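Local coordinates for putative molybdenum carrier protein (Syntrophus aciditrophicus SB, PDB 3IMK) that is of unproven function but may carry molybdenum, and belongs to the circularly permuted YpsA branch of the SLOG superfamily, at residues Pro33-Glu45 / Thr52-Arg66. Numbering follows the deposited sequence.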
ATOM      1  N   PRO A  33      12.293  -3.817   5.206  1.00 11.18           N
ATOM      2  CA  PRO A  33      12.052  -4.972   4.339  1.00 11.38           C
ATOM      3  C   PRO A  33      10.772  -4.799   3.542  1.00 11.58           C
ATOM      4  O   PRO A  33       9.812  -4.200   4.024  1.00 11.73           O
ATOM      5  CB  PRO A  33      11.933  -6.128   5.337  1.00 11.88           C
ATOM      6  CG  PRO A  33      12.809  -5.657   6.495  1.00 10.07           C
ATOM      7  CD  PRO A  33      12.481  -4.228   6.627  1.00 10.18           C
ATOM      8  N   TYR A  34      10.761  -5.345   2.331  1.00 10.80           N
ATOM      9  CA  TYR A  34       9.589  -5.222   1.492  1.00 11.11           C
ATOM     10  C   TYR A  34       9.389  -6.479   0.668  1.00 11.31           C
ATOM     11  O   TYR A  34      10.262  -7.369   0.585  1.00 12.55           O
ATOM     12  CB  TYR A  34       9.681  -3.977   0.591  1.00 11.82           C
ATOM     13  CG  TYR A  34      10.650  -4.144  -0.511  1.00 10.78           C
ATOM     14  CD1 TYR A  34      10.271  -4.707  -1.732  1.00 10.41           C
ATOM     15  CD2 TYR A  34      11.980  -3.790  -0.365  1.00 12.04           C
ATOM     16  CE1 TYR A  34      11.214  -4.896  -2.755  1.00 10.71           C
ATOM     17  CE2 TYR A  34      12.905  -3.974  -1.355  1.00 12.36           C
ATOM     18  CZ  TYR A  34      12.526  -4.557  -2.554  1.00 13.12           C
ATOM     19  OH  TYR A  34      13.455  -4.777  -3.583  1.00 13.95           O
ATOM     20  N   GLY A  35       8.194  -6.558   0.060  1.00 12.41           N
ATOM     21  CA  GLY A  35       7.853  -7.613  -0.851  1.00 11.91           C
ATOM     22  C   GLY A  35       6.525  -7.305  -1.510  1.00 10.50           C
ATOM     23  O   GLY A  35       6.083  -6.162  -1.550  1.00 10.86           O
ATOM     24  N   GLY A  36       5.880  -8.361  -2.003  1.00 12.45           N
ATOM     25  CA  GLY A  36       4.560  -8.204  -2.594  1.00 11.56           C
ATOM     26  C   GLY A  36       4.345  -9.155  -3.741  1.00 12.18           C
ATOM     27  O   GLY A  36       5.275  -9.570  -4.442  1.00 14.92           O
ATOM     28  N   TRP A  37       3.096  -9.455  -3.968  1.00 10.70           N
ATOM     29  CA  TRP A  37       2.670 -10.290  -5.077  1.00 11.79           C
ATOM     30  C   TRP A  37       2.319  -9.429  -6.271  1.00  9.95           C
ATOM     31  O   TRP A  37       1.596  -8.454  -6.165  1.00 10.72           O
ATOM     32  CB  TRP A  37       1.441 -11.070  -4.656  1.00 11.82           C
ATOM     33  CG  TRP A  37       1.768 -12.059  -3.580  1.00 11.78           C
ATOM     34  CD1 TRP A  37       1.590 -11.891  -2.223  1.00 12.20           C
ATOM     35  CD2 TRP A  37       2.347 -13.361  -3.745  1.00 12.75           C
ATOM     36  NE1 TRP A  37       2.010 -13.038  -1.522  1.00 12.79           N
ATOM     37  CE2 TRP A  37       2.458 -13.953  -2.448  1.00 13.90           C
ATOM     38  CE3 TRP A  37       2.704 -14.109  -4.862  1.00 13.56           C
ATOM     39  CZ2 TRP A  37       2.955 -15.246  -2.263  1.00 13.85           C
ATOM     40  CZ3 TRP A  37       3.238 -15.376  -4.673  1.00 13.15           C
ATOM     41  CH2 TRP A  37       3.364 -15.924  -3.391  1.00 14.20           C
ATOM     42  N   VAL A  38       2.837  -9.820  -7.428  1.00 10.49           N
ATOM     43  CA  VAL A  38       2.595  -9.168  -8.701  1.00 10.86           C
ATOM     44  C   VAL A  38       1.979 -10.187  -9.662  1.00 10.83           C
ATOM     45  O   VAL A  38       2.098 -11.398  -9.445  1.00 10.87           O
ATOM     46  CB  VAL A  38       3.932  -8.556  -9.277  1.00 10.20           C
ATOM     47  CG1 VAL A  38       4.457  -7.467  -8.331  1.00 11.84           C
ATOM     48  CG2 VAL A  38       4.991  -9.602  -9.560  1.00 11.63           C
ATOM     49  N   PRO A  39       1.355  -9.716 -10.751  1.00 10.92           N
ATOM     50  CA  PRO A  39       0.873 -10.700 -11.748  1.00 10.05           C
ATOM     51  C   PRO A  39       1.991 -11.540 -12.323  1.00 11.43           C
ATOM     52  O   PRO A  39       3.113 -11.074 -12.398  1.00 10.48           O
ATOM     53  CB  PRO A  39       0.247  -9.808 -12.840  1.00  9.96           C
ATOM     54  CG  PRO A  39      -0.034  -8.483 -12.142  1.00 11.66           C
ATOM     55  CD  PRO A  39       1.101  -8.336 -11.184  1.00 11.78           C
ATOM     56  N   LYS A  40       1.672 -12.743 -12.816  1.00 11.24           N
ATOM     57  CA  LYS A  40       2.615 -13.457 -13.656  1.00 12.89           C
ATOM     58  C   LYS A  40       3.162 -12.502 -14.718  1.00 11.84           C
ATOM     59  O   LYS A  40       2.419 -11.727 -15.295  1.00 12.31           O
ATOM     60  CB  LYS A  40       1.945 -14.661 -14.300  1.00 13.40           C
ATOM     61  CG  LYS A  40       2.904 -15.565 -15.021  1.00 18.77           C
ATOM     62  CD  LYS A  40       2.158 -16.693 -15.729  1.00 19.18           C
ATOM     63  CE  LYS A  40       1.366 -16.245 -16.981  1.00 20.31           C
ATOM     64  NZ  LYS A  40       0.870 -17.435 -17.759  1.00 26.63           N
ATOM     65  N   GLY A  41       4.472 -12.535 -14.938  1.00 12.20           N
ATOM     66  CA  GLY A  41       5.124 -11.641 -15.899  1.00 11.81           C
ATOM     67  C   GLY A  41       5.444 -10.259 -15.348  1.00 11.94           C
ATOM     68  O   GLY A  41       5.997  -9.422 -16.040  1.00 13.20           O
ATOM     69  N   ARG A  42       5.150 -10.042 -14.067  1.00 11.29           N
ATOM     70  CA  ARG A  42       5.409  -8.766 -13.413  1.00 10.63           C
ATOM     71  C   ARG A  42       4.678  -7.602 -14.111  1.00 11.02           C
ATOM     72  O   ARG A  42       5.185  -6.476 -14.212  1.00 11.57           O
ATOM     73  CB  ARG A  42       6.922  -8.466 -13.273  1.00 10.84           C
ATOM     74  CG  ARG A  42       7.766  -9.582 -12.770  1.00 10.88           C
ATOM     75  CD  ARG A  42       9.240  -9.221 -12.899  1.00 12.17           C
ATOM     76  NE  ARG A  42       9.657  -8.091 -12.073  1.00 11.80           N
ATOM     77  CZ  ARG A  42      10.071  -8.213 -10.811  1.00 13.73           C
ATOM     78  NH1 ARG A  42      10.022  -9.372 -10.178  1.00 13.57           N
ATOM     79  NH2 ARG A  42      10.501  -7.154 -10.158  1.00 13.47           N
ATOM     80  N   LEU A  43       3.467  -7.862 -14.569  1.00 10.75           N
ATOM     81  CA  LEU A  43       2.765  -6.857 -15.353  1.00 10.46           C
ATOM     82  C   LEU A  43       2.357  -5.642 -14.533  1.00 11.12           C
ATOM     83  O   LEU A  43       1.936  -5.774 -13.360  1.00 11.87           O
ATOM     84  CB  LEU A  43       1.543  -7.433 -16.059  1.00 11.38           C
ATOM     85  CG  LEU A  43       1.821  -8.666 -16.893  1.00 11.22           C
ATOM     86  CD1 LEU A  43       0.484  -9.174 -17.559  1.00 11.05           C
ATOM     87  CD2 LEU A  43       2.883  -8.437 -17.970  1.00 12.54           C
ATOM     88  N   ALA A  44       2.422  -4.468 -15.177  1.00 10.01           N
ATOM     89  CA  ALA A  44       2.027  -3.209 -14.563  1.00 10.27           C
ATOM     90  C   ALA A  44       1.809  -2.190 -15.678  1.00 11.79           C
ATOM     91  O   ALA A  44       2.275  -2.358 -16.812  1.00 11.43           O
ATOM     92  CB  ALA A  44       3.098  -2.726 -13.576  1.00 12.30           C
ATOM     93  N   GLU A  45       1.112  -1.123 -15.350  1.00 11.33           N
ATOM     94  CA  GLU A  45       1.091   0.048 -16.217  1.00 11.42           C
ATOM     95  C   GLU A  45       2.524   0.546 -16.395  1.00 10.36           C
ATOM     96  O   GLU A  45       3.285   0.583 -15.412  1.00 12.86           O
ATOM     97  CB  GLU A  45       0.266   1.140 -15.566  1.00 11.37           C
ATOM     98  CG  GLU A  45       0.248   2.422 -16.345  1.00 12.77           C
ATOM     99  CD  GLU A  45      -0.559   3.495 -15.643  1.00 14.51           C
ATOM    100  OE1 GLU A  45      -0.097   4.006 -14.615  1.00 15.06           O
ATOM    101  OE2 GLU A  45      -1.641   3.833 -16.160  1.00 17.54           O
ATOM    102  N   THR A  52      14.962  -4.695 -10.198  1.00 16.98           N
ATOM    103  CA  THR A  52      15.580  -4.286  -8.950  1.00 18.18           C
ATOM    104  C   THR A  52      14.635  -4.527  -7.756  1.00 18.00           C
ATOM    105  O   THR A  52      15.085  -4.704  -6.624  1.00 17.81           O
ATOM    106  CB  THR A  52      15.998  -2.838  -9.016  1.00 18.76           C
ATOM    107  OG1 THR A  52      14.919  -2.068  -9.563  1.00 28.16           O
ATOM    108  CG2 THR A  52      17.222  -2.681  -9.927  1.00 25.19           C
ATOM    109  N   TYR A  53      13.330  -4.547  -7.998  1.00 13.95           N
ATOM    110  CA  TYR A  53      12.365  -4.831  -6.932  1.00 12.33           C
ATOM    111  C   TYR A  53      12.198  -6.348  -6.734  1.00 12.65           C
ATOM    112  O   TYR A  53      11.837  -7.070  -7.676  1.00 12.30           O
ATOM    113  CB  TYR A  53      10.994  -4.254  -7.275  1.00 13.28           C
ATOM    114  CG  TYR A  53      10.952  -2.747  -7.450  1.00 11.99           C
ATOM    115  CD1 TYR A  53      10.871  -1.895  -6.359  1.00 11.57           C
ATOM    116  CD2 TYR A  53      11.010  -2.178  -8.721  1.00 13.14           C
ATOM    117  CE1 TYR A  53      10.836  -0.492  -6.527  1.00 12.77           C
ATOM    118  CE2 TYR A  53      10.959  -0.814  -8.877  1.00 12.75           C
ATOM    119  CZ  TYR A  53      10.864   0.023  -7.787  1.00 11.94           C
ATOM    120  OH  TYR A  53      10.827   1.374  -7.971  1.00 13.79           O
ATOM    121  N   GLN A  54      12.463  -6.802  -5.504  1.00 12.78           N
ATOM    122  CA  GLN A  54      12.353  -8.211  -5.156  1.00 13.04           C
ATOM    123  C   GLN A  54      10.899  -8.532  -4.824  1.00 12.94           C
ATOM    124  O   GLN A  54      10.421  -8.164  -3.732  1.00 13.81           O
ATOM    125  CB  GLN A  54      13.307  -8.549  -3.995  1.00 15.08           C
ATOM    126  CG  GLN A  54      14.773  -8.228  -4.305  1.00 19.69           C
ATOM    127  CD  GLN A  54      15.292  -8.973  -5.525  1.00 31.78           C
ATOM    128  OE1 GLN A  54      15.352 -10.206  -5.528  1.00 39.74           O
ATOM    129  NE2 GLN A  54      15.657  -8.227  -6.581  1.00 41.34           N
ATOM    130  N   LEU A  55      10.185  -9.089  -5.805  1.00 12.07           N
ATOM    131  CA  LEU A  55       8.737  -9.365  -5.688  1.00 10.38           C
ATOM    132  C   LEU A  55       8.419 -10.767  -6.111  1.00 11.78           C
ATOM    133  O   LEU A  55       9.272 -11.440  -6.698  1.00 15.91           O
ATOM    134  CB  LEU A  55       7.921  -8.358  -6.498  1.00 10.37           C
ATOM    135  CG  LEU A  55       8.227  -6.890  -6.131  1.00 12.07           C
ATOM    136  CD1 LEU A  55       7.637  -5.975  -7.130  1.00 13.06           C
ATOM    137  CD2 LEU A  55       7.616  -6.518  -4.771  1.00 14.04           C
ATOM    138  N   GLN A  56       7.196 -11.222  -5.834  1.00 10.84           N
ATOM    139  CA  GLN A  56       6.843 -12.620  -6.100  1.00 13.08           C
ATOM    140  C   GLN A  56       5.702 -12.686  -7.115  1.00 11.73           C
ATOM    141  O   GLN A  56       4.679 -12.026  -6.964  1.00 13.28           O
ATOM    142  CB  GLN A  56       6.401 -13.244  -4.769  1.00 18.30           C
ATOM    143  CG  GLN A  56       7.510 -13.217  -3.619  1.00 21.27           C
ATOM    144  CD  GLN A  56       7.856 -11.818  -2.939  1.00 33.94           C
ATOM    145  OE1 GLN A  56       6.986 -11.122  -2.421  1.00 28.40           O
ATOM    146  NE2 GLN A  56       9.162 -11.481  -2.888  1.00 31.43           N
ATOM    147  N   GLU A  57       5.861 -13.500  -8.171  1.00 13.28           N
ATOM    148  CA  GLU A  57       4.845 -13.635  -9.190  1.00 12.67           C
ATOM    149  C   GLU A  57       3.733 -14.611  -8.789  1.00 12.06           C
ATOM    150  O   GLU A  57       4.020 -15.706  -8.268  1.00 12.50           O
ATOM    151  CB  GLU A  57       5.459 -14.069 -10.533  1.00 12.66           C
ATOM    152  CG  GLU A  57       6.275 -13.015 -11.213  1.00 15.82           C
ATOM    153  CD  GLU A  57       6.882 -13.511 -12.527  1.00 14.83           C
ATOM    154  OE1 GLU A  57       6.156 -14.118 -13.342  1.00 15.07           O
ATOM    155  OE2 GLU A  57       8.084 -13.262 -12.750  1.00 19.85           O
HETATM  156  N   MSE A  58       2.502 -14.214  -9.132  1.00 11.66           N
HETATM  157  CA  MSE A  58       1.308 -15.075  -9.014  1.00 10.15           C
HETATM  158  C   MSE A  58       1.262 -16.063 -10.191  1.00 11.02           C
HETATM  159  O   MSE A  58       1.967 -15.896 -11.194  1.00 13.09           O
HETATM  160  CB  MSE A  58       0.043 -14.246  -9.015  1.00 10.75           C
HETATM  161  CG  MSE A  58      -0.093 -13.324  -7.836  1.00 11.57           C
HETATM  162 SE   MSE A  58      -0.575 -14.429  -6.209  0.75 11.48          SE
HETATM  163  CE  MSE A  58      -2.434 -14.855  -6.663  1.00 13.62           C
ATOM    164  N   PRO A  59       0.428 -17.092 -10.082  1.00 12.74           N
ATOM    165  CA  PRO A  59       0.321 -18.071 -11.177  1.00 13.76           C
ATOM    166  C   PRO A  59      -0.283 -17.573 -12.480  1.00 12.06           C
ATOM    167  O   PRO A  59      -0.059 -18.193 -13.533  1.00 13.20           O
ATOM    168  CB  PRO A  59      -0.582 -19.162 -10.590  1.00 15.61           C
ATOM    169  CG  PRO A  59      -0.686 -18.930  -9.147  1.00 15.90           C
ATOM    170  CD  PRO A  59      -0.345 -17.496  -8.879  1.00 13.21           C
ATOM    171  N   THR A  60      -1.074 -16.518 -12.425  1.00 11.73           N
ATOM    172  CA  THR A  60      -1.686 -15.955 -13.625  1.00 11.96           C
ATOM    173  C   THR A  60      -1.455 -14.463 -13.684  1.00 10.64           C
ATOM    174  O   THR A  60      -1.039 -13.849 -12.705  1.00 10.21           O
ATOM    175  CB  THR A  60      -3.239 -16.246 -13.770  1.00 12.37           C
ATOM    176  OG1 THR A  60      -4.008 -15.358 -12.929  1.00 11.54           O
ATOM    177  CG2 THR A  60      -3.542 -17.682 -13.390  1.00 13.67           C
ATOM    178  N   SER A  61      -1.718 -13.891 -14.850  1.00 11.85           N
ATOM    179  CA  SER A  61      -1.529 -12.474 -15.084  1.00 13.55           C
ATOM    180  C   SER A  61      -2.643 -11.553 -14.522  1.00 11.17           C
ATOM    181  O   SER A  61      -2.629 -10.348 -14.801  1.00 15.63           O
ATOM    182  CB  SER A  61      -1.318 -12.222 -16.570  1.00 14.99           C
ATOM    183  OG  SER A  61      -2.420 -12.701 -17.294  1.00 17.37           O
ATOM    184  N   ASP A  62      -3.585 -12.116 -13.749  1.00 11.96           N
ATOM    185  CA  ASP A  62      -4.760 -11.358 -13.301  1.00 12.24           C
ATOM    186  C   ASP A  62      -4.466 -10.318 -12.203  1.00 12.61           C
ATOM    187  O   ASP A  62      -3.930 -10.631 -11.133  1.00 13.85           O
ATOM    188  CB  ASP A  62      -5.841 -12.308 -12.793  1.00 13.29           C
ATOM    189  CG  ASP A  62      -7.158 -11.621 -12.583  1.00 17.74           C
ATOM    190  OD1 ASP A  62      -7.778 -11.183 -13.585  1.00 18.37           O
ATOM    191  OD2 ASP A  62      -7.573 -11.533 -11.419  1.00 17.07           O
ATOM    192  N   TYR A  63      -4.866  -9.088 -12.471  1.00 12.47           N
ATOM    193  CA  TYR A  63      -4.735  -8.058 -11.457  1.00 11.08           C
ATOM    194  C   TYR A  63      -5.509  -8.337 -10.159  1.00 11.23           C
ATOM    195  O   TYR A  63      -4.955  -8.194  -9.066  1.00 11.93           O
ATOM    196  CB  TYR A  63      -5.171  -6.686 -12.009  1.00 13.26           C
ATOM    197  CG  TYR A  63      -4.160  -5.908 -12.823  1.00 11.73           C
ATOM    198  CD1 TYR A  63      -2.783  -5.975 -12.564  1.00 15.80           C
ATOM    199  CD2 TYR A  63      -4.608  -4.961 -13.746  1.00 11.97           C
ATOM    200  CE1 TYR A  63      -1.867  -5.169 -13.287  1.00 14.32           C
ATOM    201  CE2 TYR A  63      -3.702  -4.198 -14.494  1.00 11.59           C
ATOM    202  CZ  TYR A  63      -2.327  -4.282 -14.222  1.00 13.20           C
ATOM    203  OH  TYR A  63      -1.426  -3.494 -14.904  1.00 15.27           O
ATOM    204  N   SER A  64      -6.779  -8.670 -10.266  1.00 12.61           N
ATOM    205  CA  SER A  64      -7.608  -8.869  -9.082  1.00 12.66           C
ATOM    206  C   SER A  64      -7.013  -9.926  -8.130  1.00 12.02           C
ATOM    207  O   SER A  64      -7.045  -9.734  -6.888  1.00 13.46           O
ATOM    208  CB  SER A  64      -9.033  -9.200  -9.470  1.00 13.54           C
ATOM    209  OG  SER A  64      -9.628  -8.046 -10.073  1.00 16.85           O
ATOM    210  N   LYS A  65      -6.480 -11.008  -8.676  1.00 11.40           N
ATOM    211  CA  LYS A  65      -5.953 -12.103  -7.866  1.00 10.59           C
ATOM    212  C   LYS A  65      -4.722 -11.651  -7.086  1.00 11.61           C
ATOM    213  O   LYS A  65      -4.509 -12.074  -5.929  1.00 12.58           O
ATOM    214  CB  LYS A  65      -5.719 -13.352  -8.705  1.00 12.28           C
ATOM    215  CG  LYS A  65      -7.008 -13.955  -9.144  1.00 14.29           C
ATOM    216  CD  LYS A  65      -6.831 -15.068 -10.139  1.00 15.06           C
ATOM    217  CE  LYS A  65      -8.211 -15.585 -10.613  1.00 19.81           C
ATOM    218  NZ  LYS A  65      -8.087 -16.616 -11.711  1.00 23.08           N
ATOM    219  N   ARG A  66      -3.847 -10.833  -7.701  1.00 10.13           N
ATOM    220  CA  ARG A  66      -2.666 -10.356  -6.928  1.00 11.52           C
ATOM    221  C   ARG A  66      -3.094  -9.343  -5.856  1.00 11.40           C
ATOM    222  O   ARG A  66      -2.526  -9.329  -4.771  1.00 11.64           O
ATOM    223  CB  ARG A  66      -1.504  -9.855  -7.830  1.00 12.80           C
ATOM    224  CG  ARG A  66      -1.678  -8.528  -8.529  1.00 13.55           C
ATOM    225  CD  ARG A  66      -1.249  -7.292  -7.666  1.00 12.86           C
ATOM    226  NE  ARG A  66      -0.911  -6.146  -8.526  1.00 12.99           N
ATOM    227  CZ  ARG A  66      -1.785  -5.387  -9.182  1.00 13.39           C
ATOM    228  NH1 ARG A  66      -3.087  -5.543  -9.043  1.00 14.11           N
ATOM    229  NH2 ARG A  66      -1.340  -4.390  -9.946  1.00 16.01           N
TER
HETATM  230  O   HOH W   1      10.944  -9.222  -1.296  1.00 18.89           O
HETATM  231  O   HOH W   2      -1.258 -18.542 -16.178  1.00 39.31           O
HETATM  232  O   HOH W   3      11.837 -10.171  -8.036  1.00 15.16           O
HETATM  233  O   HOH W   4       9.820 -12.136 -11.111  1.00 18.28           O
HETATM  234  O   HOH W   5       1.308  -4.518 -10.918  1.00 12.33           O
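Val38 and Gln56 illustrate how a short edge strand is zipped on in parallel: Val38 N donates to Gln56 O at 2.9 Å, while Gln56 N reaches Gly36 O and Met58 N reaches Val38 O. Packing is tight where Val38 CG1 touches Leu55 CD1 at 3.7 Å, the two side chains running at about a right angle. Buried Arg42 is gripped there too: NH2 bonds Tyr53 O in the guanidinium plane (2.8 Å) and also Pro50 O, and NE bonds Val49 O.

The other face is partly open. Gln56 CB lies over the six-membered ring of Trp37, a CH-pi contact at 4.0 Å to the centroid, and the selenium of selenomethionine Met58 approaches that ring obliquely. Trp37, its NE1 bonded to Asp73, and Met58 help line a pocket holding a polyether, probably from the crystallisation liquor. A bend at chi2 (72°) folds the Gln56 amide back, upright to the indole, where OE1 accepts from Gly36 N at 3.0 Å.

The solvent side is looser: exposed Glu57 takes Gly41 N on OE1 from above its carboxylate plane (2.8 Å), whereas OE2 meets Arg42 NH1 through a water; another joins Lys40 NZ to Pro59 O.

Strand 56-57 thus edges the parallel sheet, with strand 34-38 between it and strand 10-12; Tyr34 and Tyr53 rest on helix 19-29, and helix 63-72 brings Arg66 against Pro39.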